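Local coordinates for 2-dehydropantoate 2-reductase (Geobacter metallireducens, PDB 3HN2), which probably catalyses the NADPH-dependent reduction of ketopantoate to pantoate, a step in the biosynthesis of pantothenate, at residues 179-182 with 183-187. Numbering follows the deposited sequence.
Sequences LKRA and RWEKL
Arg181 and Glu185, one helical turn apart, meet in a salt bridge on a partly exposed side of helix 179-200. A single carboxylate oxygen takes both contacts: Arg181 NE lies 2.7 Å from Glu185 OE2, and Arg181 NH2 adds a weak bond to the same oxygen. The flat groups stand steeply to each other, their planes 70° apart, with NE above the carboxylate plane and OE2 tilted from the guanidinium plane. Arg181 leaves the backbone with CG anti to N (chi1 179°), and a bend at chi3 turns its head to the acid; Glu185 runs out extended, its OE1 resting 3.5 Å from Ala182 CA. The other terminal nitrogen, Arg181 NH1, hydrogen-bonds to the carbonyl of Thr235, tying the helix to a loop. A leucine in place of Arg181 would probably leave the Glu185 carboxylate without this countercharge and that loop carbonyl without this donor. Elsewhere round the helix, the edge of the Trp184 indole meets a backbone carbonyl, Trp184 CD1 lying 3.2 Å from Lys180 O, while the ring packs among helices 211-229 and 271-284. Arg183 passes Leu179, whose CD1 lies 4.4 Å from Arg183 CG, toward Glu109, its salt-bridge partner, and the carbonyl of Gln103. The Arg181-Glu185 pair is an i to i+4 salt bridge within the first turns of helix 179-200, part of the helical C-terminal domain of ketopantoate reductases.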
loop_
_atom_site.group_PDB
_atom_site.type_symbol
_atom_site.label_atom_id
_atom_site.label_comp_id
_atom_site.label_asym_id
_atom_site.label_seq_id
_atom_site.Cartn_x
_atom_site.Cartn_y
_atom_site.Cartn_z
ATOM N N LEU A 179 -4.598 -20.920 10.171
ATOM C CA LEU A 179 -3.609 -20.063 10.822
ATOM C C LEU A 179 -2.222 -20.284 10.223
ATOM O O LEU A 179 -1.496 -19.326 9.924
ATOM C CB LEU A 179 -3.579 -20.363 12.325
ATOM C CG LEU A 179 -2.430 -19.804 13.171
ATOM C CD1 LEU A 179 -2.501 -18.290 13.225
ATOM C CD2 LEU A 179 -2.466 -20.396 14.575
ATOM N N LYS A 180 -1.881 -21.560 10.048
ATOM C CA LYS A 180 -0.604 -21.982 9.505
ATOM C C LYS A 180 -0.329 -21.317 8.152
ATOM O O LYS A 180 0.768 -20.808 7.931
ATOM C CB LYS A 180 -0.578 -23.506 9.380
ATOM C CG LYS A 180 0.805 -24.141 9.444
ATOM C CD LYS A 180 0.743 -25.594 8.981
ATOM C CE LYS A 180 1.967 -26.388 9.406
ATOM N NZ LYS A 180 1.837 -26.904 10.797
ATOM N N ARG A 181 -1.334 -21.306 7.274
ATOM C CA ARG A 181 -1.215 -20.690 5.950
ATOM C C ARG A 181 -0.958 -19.192 6.054
ATOM O O ARG A 181 -0.043 -18.691 5.435
ATOM C CB ARG A 181 -2.452 -20.965 5.089
ATOM C CG ARG A 181 -2.392 -20.326 3.697
ATOM C CD ARG A 181 -3.696 -20.497 2.943
ATOM N NE ARG A 181 -3.933 -19.351 2.075
ATOM C CZ ARG A 181 -3.953 -19.392 0.747
ATOM N NH1 ARG A 181 -3.784 -20.539 0.105
ATOM N NH2 ARG A 181 -4.162 -18.279 0.061
ATOM N N ALA A 182 -1.744 -18.514 6.884
ATOM C CA ALA A 182 -1.654 -17.072 7.102
ATOM C C ALA A 182 -0.287 -16.585 7.606
ATOM O O ALA A 182 0.155 -15.493 7.232
ATOM C CB ALA A 182 -2.758 -16.633 8.049
ATOM N N ARG A 183 0.359 -17.388 8.458
ATOM C CA ARG A 183 1.731 -17.140 8.922
ATOM C C ARG A 183 2.689 -17.165 7.734
ATOM O O ARG A 183 3.514 -16.260 7.564
ATOM C CB ARG A 183 2.158 -18.199 9.955
ATOM C CG ARG A 183 1.505 -18.066 11.335
ATOM C CD ARG A 183 2.408 -17.336 12.331
ATOM N NE ARG A 183 1.620 -16.504 13.236
ATOM C CZ ARG A 183 2.108 -15.506 13.969
ATOM N NH1 ARG A 183 1.296 -14.812 14.756
ATOM N NH2 ARG A 183 3.396 -15.197 13.917
ATOM N N TRP A 184 2.552 -18.202 6.907
ATOM C CA TRP A 184 3.343 -18.354 5.695
ATOM C C TRP A 184 3.036 -17.274 4.659
ATOM O O TRP A 184 3.917 -16.871 3.900
ATOM C CB TRP A 184 3.114 -19.735 5.087
ATOM C CG TRP A 184 3.964 -20.802 5.693
ATOM C CD1 TRP A 184 3.578 -21.732 6.619
ATOM C CD2 TRP A 184 5.348 -21.057 5.419
ATOM N NE1 TRP A 184 4.636 -22.551 6.935
ATOM C CE2 TRP A 184 5.736 -22.157 6.218
ATOM C CE3 TRP A 184 6.301 -20.457 4.586
ATOM C CZ2 TRP A 184 7.035 -22.676 6.202
ATOM C CZ3 TRP A 184 7.596 -20.976 4.568
ATOM C CH2 TRP A 184 7.947 -22.075 5.372
ATOM N N GLU A 185 1.785 -16.821 4.638
ATOM C CA GLU A 185 1.356 -15.732 3.771
ATOM C C GLU A 185 2.107 -14.445 4.100
ATOM O O GLU A 185 2.515 -13.721 3.197
ATOM C CB GLU A 185 -0.156 -15.508 3.889
ATOM C CG GLU A 185 -1.037 -16.622 3.309
ATOM C CD GLU A 185 -2.521 -16.259 3.298
ATOM O OE1 GLU A 185 -2.976 -15.523 4.204
ATOM O OE2 GLU A 185 -3.238 -16.714 2.380
ATOM N N LYS A 186 2.304 -14.181 5.393
ATOM C CA LYS A 186 3.032 -12.991 5.838
ATOM C C LYS A 186 4.538 -13.148 5.663
ATOM O O LYS A 186 5.253 -12.156 5.516
ATOM C CB LYS A 186 2.715 -12.651 7.294
ATOM C CG LYS A 186 2.829 -11.162 7.582
ATOM C CD LYS A 186 3.240 -10.880 9.012
ATOM C CE LYS A 186 3.621 -9.417 9.175
ATOM N NZ LYS A 186 3.906 -9.055 10.590
ATOM N N LEU A 187 5.009 -14.397 5.686
ATOM C CA LEU A 187 6.415 -14.725 5.427
ATOM C C LEU A 187 6.822 -14.412 3.990
ATOM O O LEU A 187 7.980 -14.094 3.731
ATOM C CB LEU A 187 6.701 -16.200 5.755
ATOM C CG LEU A 187 7.505 -16.588 7.007
ATOM C CD1 LEU A 187 7.658 -15.458 8.036
ATOM C CD2 LEU A 187 6.935 -17.857 7.675
#